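Local coordinates for nucleoprotein (Sendai virus, PDB 6M7D) that coats viral RNA as a helical nucleocapsid, one subunit for every six ribonucleotides, protecting the genome and presenting it as template for transcription and replication, at residues W175-V179 with V257-I261; L237-T242 with N253-V257; I261-L266 with A310-I315. All blocks are in the same frame, centred on the assembly; numbering follows the deposited sequence.

Contact 1: residues W175-V179 with V257-I261; sequences WIVLV and VGNYI. With nucleotides of chain B.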
loop_
_atom_site.group_PDB
_atom_site.type_symbol
_atom_site.label_atom_id
_atom_site.label_comp_id
_atom_site.label_asym_id
_atom_site.label_seq_id
_atom_site.Cartn_x
_atom_site.Cartn_y
_atom_site.Cartn_z
ATOM N N TRP A 175 -5.521 6.545 3.412
ATOM C CA TRP A 175 -4.265 5.907 3.034
ATOM C C TRP A 175 -4.082 4.559 3.731
ATOM O O TRP A 175 -3.581 3.594 3.134
ATOM C CB TRP A 175 -3.111 6.849 3.345
ATOM C CG TRP A 175 -3.021 7.991 2.405
ATOM C CD1 TRP A 175 -3.766 9.124 2.422
ATOM C CD2 TRP A 175 -2.135 8.112 1.298
ATOM N NE1 TRP A 175 -3.400 9.948 1.398
ATOM C CE2 TRP A 175 -2.399 9.349 0.689
ATOM C CE3 TRP A 175 -1.142 7.296 0.762
ATOM C CZ2 TRP A 175 -1.708 9.786 -0.420
ATOM C CZ3 TRP A 175 -0.462 7.734 -0.339
ATOM C CH2 TRP A 175 -0.741 8.968 -0.914
ATOM N N ILE A 176 -4.476 4.475 5.000
ATOM C CA ILE A 176 -4.393 3.211 5.719
ATOM C C ILE A 176 -5.263 2.166 5.043
ATOM O O ILE A 176 -4.919 0.980 5.002
ATOM C CB ILE A 176 -4.782 3.403 7.196
ATOM C CG1 ILE A 176 -3.752 4.261 7.910
ATOM C CG2 ILE A 176 -4.852 2.081 7.900
ATOM C CD1 ILE A 176 -4.198 4.723 9.252
ATOM N N VAL A 177 -6.406 2.585 4.503
ATOM C CA VAL A 177 -7.200 1.672 3.690
ATOM C C VAL A 177 -6.379 1.180 2.511
ATOM O O VAL A 177 -6.300 -0.025 2.255
ATOM C CB VAL A 177 -8.504 2.340 3.224
ATOM C CG1 VAL A 177 -9.189 1.462 2.211
ATOM C CG2 VAL A 177 -9.415 2.598 4.397
ATOM N N LEU A 178 -5.728 2.101 1.797
ATOM C CA LEU A 178 -4.913 1.693 0.652
ATOM C C LEU A 178 -3.862 0.657 1.030
ATOM O O LEU A 178 -3.444 -0.135 0.180
ATOM C CB LEU A 178 -4.230 2.899 0.007
ATOM C CG LEU A 178 -3.398 2.548 -1.234
ATOM C CD1 LEU A 178 -4.294 2.028 -2.328
ATOM C CD2 LEU A 178 -2.566 3.700 -1.736
ATOM N N VAL A 179 -3.415 0.652 2.287
ATOM C CA VAL A 179 -2.362 -0.286 2.691
ATOM C C VAL A 179 -2.705 -1.719 2.285
ATOM O O VAL A 179 -1.835 -2.473 1.835
ATOM C CB VAL A 179 -2.082 -0.192 4.202
ATOM C CG1 VAL A 179 -1.095 -1.262 4.622
ATOM C CG2 VAL A 179 -1.532 1.147 4.551
ATOM N N VAL A 257 2.336 5.766 6.303
ATOM C CA VAL A 257 1.410 4.817 5.700
ATOM C C VAL A 257 1.984 4.251 4.409
ATOM O O VAL A 257 1.791 3.076 4.095
ATOM C CB VAL A 257 0.043 5.481 5.468
ATOM C CG1 VAL A 257 -0.834 4.570 4.678
ATOM C CG2 VAL A 257 -0.615 5.808 6.778
ATOM N N GLY A 258 2.698 5.069 3.641
ATOM C CA GLY A 258 3.260 4.595 2.395
ATOM C C GLY A 258 4.436 3.672 2.592
ATOM O O GLY A 258 4.665 2.774 1.783
ATOM N N ASN A 259 5.212 3.894 3.648
ATOM C CA ASN A 259 6.188 2.906 4.079
ATOM C C ASN A 259 5.512 1.582 4.379
ATOM O O ASN A 259 6.115 0.519 4.207
ATOM C CB ASN A 259 6.947 3.452 5.292
ATOM C CG ASN A 259 7.651 2.378 6.088
ATOM O OD1 ASN A 259 8.740 1.933 5.726
ATOM N ND2 ASN A 259 7.045 1.971 7.197
ATOM N N TYR A 260 4.255 1.624 4.819
ATOM C CA TYR A 260 3.491 0.380 4.940
ATOM C C TYR A 260 2.942 -0.119 3.605
ATOM O O TYR A 260 2.718 -1.319 3.447
ATOM C CB TYR A 260 2.340 0.549 5.919
ATOM C CG TYR A 260 2.786 0.609 7.343
ATOM C CD1 TYR A 260 3.273 -0.510 7.982
ATOM C CD2 TYR A 260 2.731 1.793 8.048
ATOM C CE1 TYR A 260 3.686 -0.452 9.282
ATOM C CE2 TYR A 260 3.145 1.859 9.343
ATOM C CZ TYR A 260 3.618 0.736 9.957
ATOM O OH TYR A 260 4.020 0.816 11.258
ATOM N N ILE A 261 2.699 0.777 2.649
ATOM C CA ILE A 261 2.191 0.393 1.335
ATOM C C ILE A 261 3.301 -0.113 0.429
ATOM O O ILE A 261 3.035 -0.882 -0.498
ATOM C CB ILE A 261 1.466 1.581 0.678
ATOM C CG1 ILE A 261 0.278 2.023 1.525
ATOM C CG2 ILE A 261 0.964 1.245 -0.701
ATOM C CD1 ILE A 261 -0.318 3.313 1.078
ATOM P P U B 6 2.110 -6.088 12.923
ATOM O OP1 U B 6 1.772 -6.069 14.355
ATOM O OP2 U B 6 1.048 -5.870 11.932
ATOM O "O5'" U B 6 3.257 -5.026 12.661
ATOM C "C5'" U B 6 4.535 -5.159 13.259
ATOM C "C4'" U B 6 5.550 -4.288 12.575
ATOM O "O4'" U B 6 5.906 -4.863 11.294
ATOM C "C3'" U B 6 5.094 -2.887 12.221
ATOM O "O3'" U B 6 5.069 -1.990 13.325
ATOM C "C2'" U B 6 6.065 -2.507 11.112
ATOM O "O2'" U B 6 7.330 -2.155 11.646
ATOM C "C1'" U B 6 6.214 -3.839 10.375
ATOM N N1 U B 6 5.307 -3.928 9.202
ATOM C C2 U B 6 5.775 -3.456 7.991
ATOM O O2 U B 6 6.882 -2.996 7.839
ATOM N N3 U B 6 4.913 -3.528 6.942
ATOM C C4 U B 6 3.636 -4.012 6.974
ATOM O O4 U B 6 2.979 -4.011 5.941
ATOM C C5 U B 6 3.213 -4.481 8.256
ATOM C C6 U B 6 4.037 -4.423 9.294
#
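Val179 and Val257 meet through single methyl branches, CG2 of Val179 lying 3.5 Å from CG1 of Val257. The same Val179 CG2 also touches CG1 of Ile261, 3.6 Å away, so one short branched residue is seated against two successive turns of the partner helix. With chi1 of 172°, Val257 carries CG1 opposite its own backbone N, where it meets Trp175 CB at 3.5 Å; its other branch, CG2, crosses Ile176 and reaches CG1 of that residue at 3.7 Å. Ile261 is longer, and its terminal CD1 enters between Leu178 CD2, 3.6 Å off, and the edge of the Trp175 indole, near the ring plane at CE3. The two helices, 163-181 and 249-261, run almost parallel here, at 14° with their short axes 8.9 Å apart, a buried pairing in a largely helical part of what is, by similarity, Ncore. Beta-branched valine and isoleucine suit this spacing, because their short methyls fit between two closely paired helices. Tyr260 behaves differently. Its CB rests by Val179 CG1, but the phenol turns away to the RNA, and its edge approaches the base of U6 of chain B, CD1 coming 3.6 Å from N3. Arg195 adds a cation-pi contact with this ring, and both residues are RNA-binding. Farther out, Met233 and Leu237 of helix 227-239 cover the indole of Trp175, while Phe192 and Phe199 of helix 188-202 lie against Ile176.

Contact 2: residues L237-T242 with N253-V257; sequences LVTMNT and NIQIV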
loop_
_atom_site.group_PDB
_atom_site.type_symbol
_atom_site.label_atom_id
_atom_site.label_comp_id
_atom_site.label_asym_id
_atom_site.label_seq_id
_atom_site.Cartn_x
_atom_site.Cartn_y
_atom_site.Cartn_z
ATOM N N LEU A 237 3.040 9.790 -3.012
ATOM C CA LEU A 237 4.099 9.159 -2.182
ATOM C C LEU A 237 5.466 9.283 -2.862
ATOM O O LEU A 237 6.443 9.587 -2.157
ATOM C CB LEU A 237 3.744 7.682 -1.982
ATOM C CG LEU A 237 2.844 7.376 -0.790
ATOM C CD1 LEU A 237 2.440 5.910 -0.783
ATOM C CD2 LEU A 237 3.534 7.744 0.513
ATOM N N VAL A 238 5.522 9.098 -4.184
ATOM C CA VAL A 238 6.809 9.092 -4.869
ATOM C C VAL A 238 7.317 10.512 -5.083
ATOM O O VAL A 238 8.488 10.811 -4.835
ATOM C CB VAL A 238 6.697 8.322 -6.194
ATOM C CG1 VAL A 238 7.931 8.531 -7.033
ATOM C CG2 VAL A 238 6.500 6.860 -5.917
ATOM N N THR A 239 6.453 11.404 -5.557
ATOM C CA THR A 239 6.882 12.743 -5.931
ATOM C C THR A 239 6.925 13.709 -4.759
ATOM O O THR A 239 7.415 14.828 -4.925
ATOM C CB THR A 239 5.968 13.308 -7.018
ATOM O OG1 THR A 239 4.609 13.289 -6.566
ATOM C CG2 THR A 239 6.088 12.495 -8.285
ATOM N N MET A 240 6.421 13.319 -3.594
ATOM C CA MET A 240 6.563 14.149 -2.410
ATOM C C MET A 240 8.035 14.354 -2.094
ATOM O O MET A 240 8.803 13.393 -2.001
ATOM C CB MET A 240 5.855 13.505 -1.223
ATOM C CG MET A 240 5.823 14.355 0.021
ATOM S SD MET A 240 5.102 13.488 1.417
ATOM C CE MET A 240 3.556 12.936 0.729
ATOM N N ASN A 241 8.390 15.608 -1.802
ATOM C CA ASN A 241 9.792 15.974 -1.466
ATOM C C ASN A 241 10.027 15.653 0.015
ATOM O O ASN A 241 10.092 16.593 0.828
ATOM C CB ASN A 241 10.063 17.449 -1.773
ATOM C CG ASN A 241 11.533 17.757 -1.964
ATOM O OD1 ASN A 241 11.884 18.758 -2.582
ATOM N ND2 ASN A 241 12.396 16.900 -1.443
ATOM N N THR A 242 10.180 14.360 0.319
ATOM C CA THR A 242 10.410 13.833 1.694
ATOM C C THR A 242 11.735 14.373 2.247
ATOM O O THR A 242 11.783 14.682 3.453
ATOM C CB THR A 242 10.360 12.301 1.709
ATOM O OG1 THR A 242 11.222 11.813 0.681
ATOM C CG2 THR A 242 8.962 11.761 1.502
ATOM N N ASN A 253 2.644 11.657 7.950
ATOM C CA ASN A 253 1.850 10.468 8.227
ATOM C C ASN A 253 1.538 9.689 6.960
ATOM O O ASN A 253 1.449 8.459 6.994
ATOM C CB ASN A 253 0.567 10.862 8.933
ATOM C CG ASN A 253 0.806 11.378 10.311
ATOM O OD1 ASN A 253 1.702 10.920 11.005
ATOM N ND2 ASN A 253 0.003 12.335 10.727
ATOM N N ILE A 254 1.364 10.386 5.841
ATOM C CA ILE A 254 1.177 9.728 4.556
ATOM C C ILE A 254 2.432 8.964 4.175
ATOM O O ILE A 254 2.358 7.873 3.608
ATOM C CB ILE A 254 0.785 10.765 3.487
ATOM C CG1 ILE A 254 -0.686 11.129 3.620
ATOM C CG2 ILE A 254 1.067 10.257 2.098
ATOM C CD1 ILE A 254 -1.060 12.366 2.877
ATOM N N GLN A 255 3.604 9.508 4.500
ATOM C CA GLN A 255 4.841 8.782 4.243
ATOM C C GLN A 255 4.979 7.568 5.147
ATOM O O GLN A 255 5.524 6.546 4.728
ATOM C CB GLN A 255 6.040 9.704 4.413
ATOM C CG GLN A 255 6.216 10.686 3.292
ATOM C CD GLN A 255 6.522 10.017 1.975
ATOM O OE1 GLN A 255 7.561 9.391 1.814
ATOM N NE2 GLN A 255 5.622 10.160 1.019
ATOM N N ILE A 256 4.495 7.657 6.382
ATOM C CA ILE A 256 4.452 6.487 7.257
ATOM C C ILE A 256 3.566 5.399 6.650
ATOM O O ILE A 256 3.978 4.238 6.482
ATOM C CB ILE A 256 3.963 6.907 8.655
ATOM C CG1 ILE A 256 4.984 7.835 9.310
ATOM C CG2 ILE A 256 3.692 5.703 9.522
ATOM C CD1 ILE A 256 4.442 8.634 10.447
ATOM N N VAL A 257 2.336 5.766 6.303
ATOM C CA VAL A 257 1.410 4.817 5.700
ATOM C C VAL A 257 1.984 4.251 4.409
ATOM O O VAL A 257 1.791 3.076 4.095
ATOM C CB VAL A 257 0.043 5.481 5.468
ATOM C CG1 VAL A 257 -0.834 4.570 4.678
ATOM C CG2 VAL A 257 -0.615 5.808 6.778
#
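Leu237 and Gln255 bring their backbones closest, with CA atoms 6.5 Å apart, where the last turn of helix 227-239 passes helix 249-261 before the chain leaves helical geometry at Met240. The side chain of Gln255 spans the gap. A bend at chi2, -65°, folds it so that its amide is brought to the end of the other helix, and NE2 makes a weak hydrogen bond of 3.3 Å to the backbone O of Leu237, with an N-H...O angle of 158°. Glutamine suits this place because it joins a flexible aliphatic stem to a neutral donor. Met240 runs past that stem in the opposite direction, its SD 3.6 Å from Gln255 CG and its CE 3.9 Å from Ile254 CG2. Its chain is extended as far as the sulfur and then turns at chi3, which brings CE beside the isoleucine branch. Leu237 CD2 approaches the same Ile254 CG2, also at 3.9 Å, so this branch of Ile254 receives two apolar ends. The contact closes the short loop 240-248 between helices 227-239 and 249-261, and from within that loop Leu247 touches Met240. Its chemistry implies division of labour: leucine, methionine and isoleucine supply apolar cohesion, while one neutral amide offers a modest directional link to a carbonyl near a helix C-terminus, where the helix dipole would probably make the oxygen a somewhat better acceptor.

Contact 3: residues I261-L266 with A310-I315; sequences IRDAGL and APFICI. With nucleotides of chain B.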
loop_
_atom_site.group_PDB
_atom_site.type_symbol
_atom_site.label_atom_id
_atom_site.label_comp_id
_atom_site.label_asym_id
_atom_site.label_seq_id
_atom_site.Cartn_x
_atom_site.Cartn_y
_atom_site.Cartn_z
ATOM N N ILE A 261 2.699 0.777 2.649
ATOM C CA ILE A 261 2.191 0.393 1.335
ATOM C C ILE A 261 3.301 -0.113 0.429
ATOM O O ILE A 261 3.035 -0.882 -0.498
ATOM C CB ILE A 261 1.466 1.581 0.678
ATOM C CG1 ILE A 261 0.278 2.023 1.525
ATOM C CG2 ILE A 261 0.964 1.245 -0.701
ATOM C CD1 ILE A 261 -0.318 3.313 1.078
ATOM N N ARG A 262 4.540 0.293 0.676
ATOM C CA ARG A 262 5.655 -0.140 -0.151
ATOM C C ARG A 262 5.726 -1.657 -0.219
ATOM O O ARG A 262 5.591 -2.349 0.791
ATOM C CB ARG A 262 6.960 0.416 0.403
ATOM C CG ARG A 262 7.204 1.864 0.096
ATOM C CD ARG A 262 8.373 2.354 0.884
ATOM N NE ARG A 262 8.789 3.704 0.533
ATOM C CZ ARG A 262 9.956 4.221 0.897
ATOM N NH1 ARG A 262 10.802 3.495 1.609
ATOM N NH2 ARG A 262 10.287 5.454 0.548
ATOM N N ASP A 263 5.927 -2.168 -1.430
ATOM C CA ASP A 263 6.124 -3.579 -1.739
ATOM C C ASP A 263 4.905 -4.429 -1.439
ATOM O O ASP A 263 5.036 -5.638 -1.269
ATOM C CB ASP A 263 7.343 -4.149 -1.010
ATOM C CG ASP A 263 8.598 -3.374 -1.303
ATOM O OD1 ASP A 263 8.868 -3.101 -2.485
ATOM O OD2 ASP A 263 9.314 -3.020 -0.350
ATOM N N ALA A 264 3.726 -3.826 -1.357
ATOM C CA ALA A 264 2.498 -4.596 -1.268
ATOM C C ALA A 264 2.286 -5.371 -2.560
ATOM O O ALA A 264 2.380 -4.812 -3.655
ATOM C CB ALA A 264 1.320 -3.670 -0.991
ATOM N N GLY A 265 2.008 -6.664 -2.430
ATOM C CA GLY A 265 1.962 -7.557 -3.559
ATOM C C GLY A 265 3.294 -8.158 -3.940
ATOM O O GLY A 265 3.317 -9.194 -4.610
ATOM N N LEU A 266 4.404 -7.536 -3.549
ATOM C CA LEU A 266 5.730 -8.098 -3.738
ATOM C C LEU A 266 6.213 -8.840 -2.508
ATOM O O LEU A 266 7.420 -9.003 -2.335
ATOM C CB LEU A 266 6.741 -7.011 -4.099
ATOM C CG LEU A 266 6.613 -6.248 -5.410
ATOM C CD1 LEU A 266 7.634 -5.131 -5.480
ATOM C CD2 LEU A 266 6.710 -7.170 -6.593
ATOM N N ALA A 310 9.273 1.334 -7.722
ATOM C CA ALA A 310 9.391 -0.114 -7.619
ATOM C C ALA A 310 8.559 -0.717 -6.496
ATOM O O ALA A 310 8.039 -1.828 -6.686
ATOM C CB ALA A 310 10.863 -0.487 -7.456
ATOM N N PRO A 311 8.409 -0.089 -5.323
ATOM C CA PRO A 311 7.557 -0.682 -4.290
ATOM C C PRO A 311 6.093 -0.750 -4.647
ATOM O O PRO A 311 5.329 -1.367 -3.902
ATOM C CB PRO A 311 7.781 0.241 -3.097
ATOM C CG PRO A 311 9.090 0.791 -3.313
ATOM C CD PRO A 311 9.207 1.009 -4.757
ATOM N N PHE A 312 5.663 -0.149 -5.750
ATOM C CA PHE A 312 4.243 -0.053 -6.050
ATOM C C PHE A 312 3.885 -0.699 -7.373
ATOM O O PHE A 312 2.784 -0.486 -7.873
ATOM C CB PHE A 312 3.792 1.405 -6.032
ATOM C CG PHE A 312 4.335 2.170 -4.883
ATOM C CD1 PHE A 312 3.800 2.013 -3.625
ATOM C CD2 PHE A 312 5.402 3.022 -5.051
ATOM C CE1 PHE A 312 4.307 2.696 -2.569
ATOM C CE2 PHE A 312 5.905 3.704 -3.993
ATOM C CZ PHE A 312 5.357 3.543 -2.750
ATOM N N ILE A 313 4.778 -1.508 -7.936
ATOM C CA ILE A 313 4.504 -2.097 -9.236
ATOM C C ILE A 313 3.334 -3.067 -9.169
ATOM O O ILE A 313 2.638 -3.270 -10.165
ATOM C CB ILE A 313 5.765 -2.775 -9.794
ATOM C CG1 ILE A 313 6.315 -3.780 -8.792
ATOM C CG2 ILE A 313 6.801 -1.739 -10.158
ATOM C CD1 ILE A 313 7.404 -4.634 -9.337
ATOM N N CYS A 314 3.072 -3.660 -8.008
ATOM C CA CYS A 314 2.007 -4.648 -7.950
ATOM C C CYS A 314 0.658 -4.040 -7.604
ATOM O O CYS A 314 -0.367 -4.523 -8.092
ATOM C CB CYS A 314 2.349 -5.758 -6.958
ATOM S SG CYS A 314 1.206 -7.149 -7.056
ATOM N N ILE A 315 0.615 -3.002 -6.770
ATOM C CA ILE A 315 -0.668 -2.354 -6.526
ATOM C C ILE A 315 -1.045 -1.469 -7.700
ATOM O O ILE A 315 -2.224 -1.164 -7.903
ATOM C CB ILE A 315 -0.649 -1.561 -5.208
ATOM C CG1 ILE A 315 0.448 -0.508 -5.224
ATOM C CG2 ILE A 315 -0.481 -2.483 -4.031
ATOM C CD1 ILE A 315 0.074 0.719 -4.470
ATOM P P U B 3 1.348 -11.127 -1.862
ATOM O OP1 U B 3 2.420 -10.227 -1.415
ATOM O OP2 U B 3 1.688 -12.433 -2.437
ATOM O "O5'" U B 3 0.381 -11.338 -0.630
ATOM C "C5'" U B 3 -0.491 -10.304 -0.212
ATOM C "C4'" U B 3 -1.631 -10.847 0.603
ATOM O "O4'" U B 3 -2.426 -11.755 -0.205
ATOM C "C3'" U B 3 -1.208 -11.632 1.835
ATOM O "O3'" U B 3 -2.129 -11.378 2.886
ATOM C "C2'" U B 3 -1.333 -13.080 1.381
ATOM O "O2'" U B 3 -1.535 -14.000 2.426
ATOM C "C1'" U B 3 -2.529 -13.005 0.442
ATOM N N1 U B 3 -2.538 -14.068 -0.574
ATOM C C2 U B 3 -3.658 -14.850 -0.704
ATOM O O2 U B 3 -4.658 -14.687 -0.040
ATOM N N3 U B 3 -3.575 -15.830 -1.648
ATOM C C4 U B 3 -2.496 -16.112 -2.450
ATOM O O4 U B 3 -2.566 -17.033 -3.262
ATOM C C5 U B 3 -1.373 -15.263 -2.255
ATOM C C6 U B 3 -1.434 -14.305 -1.342
ATOM P P U B 2 1.520 -13.139 -7.128
ATOM O OP1 U B 2 2.862 -12.604 -6.860
ATOM O OP2 U B 2 1.219 -14.569 -6.971
ATOM O "O5'" U B 2 0.520 -12.361 -6.180
ATOM C "C5'" U B 2 0.553 -10.951 -6.053
ATOM C "C4'" U B 2 -0.530 -10.493 -5.124
ATOM O "O4'" U B 2 -1.807 -10.934 -5.622
ATOM C "C3'" U B 2 -0.464 -11.074 -3.733
ATOM O "O3'" U B 2 0.434 -10.361 -2.913
ATOM C "C2'" U B 2 -1.908 -11.000 -3.258
ATOM O "O2'" U B 2 -2.211 -9.697 -2.792
ATOM C "C1'" U B 2 -2.673 -11.213 -4.549
ATOM N N1 U B 2 -3.229 -12.570 -4.731
ATOM C C2 U B 2 -4.415 -12.883 -4.114
ATOM O O2 U B 2 -4.998 -12.122 -3.373
ATOM N N3 U B 2 -4.902 -14.126 -4.382
ATOM C C4 U B 2 -4.328 -15.061 -5.202
ATOM O O4 U B 2 -4.872 -16.148 -5.353
ATOM C C5 U B 2 -3.113 -14.650 -5.817
ATOM C C6 U B 2 -2.621 -13.445 -5.578
#
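Two overlapping type II beta turns, Ile261 to Ala264 and Asp263 to Leu266, lead the chain from helix 249-261 to helix 267-277 and fit against the loop 310-315. Asp263 is the anchor: its backbone N gives a hydrogen bond of 2.7 Å to Pro311 O, reaching a lone pair in the carbonyl plane, though the N-H...O angle is a bent 140°. Beside it the aliphatic stem of Arg262 runs along the proline ring in the same direction, CB to Pro311 CB 3.6 Å, and its CG comes 3.8 Å from Phe312 CZ. Pro311 CB, from the preceding residue, lies over one face of the phenyl ring, and Ile261 CG2 meets the edge. Ile315 reaches that same CG2 with CD1 and lays its other branch, CG2, 3.7 Å from Ala264 CB, where a small methyl allows the chains to draw close. The second turn borders the RNA backbone. Gly265 is its third residue, a position where the positive phi, here 87°, suits glycine, and the lack of a side chain lets Cys314 SG come within 3.6 Å of Gly265 CA. That CA is also 3.3 Å from O3' of U2 of chain B, while the carbonyl carbon of Gly265 is near OP1 of U3 of chain B. Leu266, at the N-cap position of helix 267-277, crosses Ile313 nearly at a right angle, CD2 to CD1 3.8 Å. Tyr303 of helix 290-305 packs on both Leu266 and Pro311, and Val234 of helix 227-239 lies behind Phe312 and Ile315.

Overall arrangement
From the N terminus, helix 163-181 comes first and waits across 77 largely helical residues before helix 249-261 returns to close contact 1. Contact 2 is a shorter closure, from helix 227-239, that ends on the same helix and shares Val257 with contact 1. Contact 3 follows in series: it opens at Ile261, where contact 1 ends, and its loop of 43 residues closes at 310-315. The three are joined laterally as well, for Ile254 of contact 2 touches Trp175 of contact 1, and Val238 packs on Phe312 of contact 3. Helix 249-261 is thus the common member, tying neighbouring helices to the turns that follow it, the second of which lies beside the RNA.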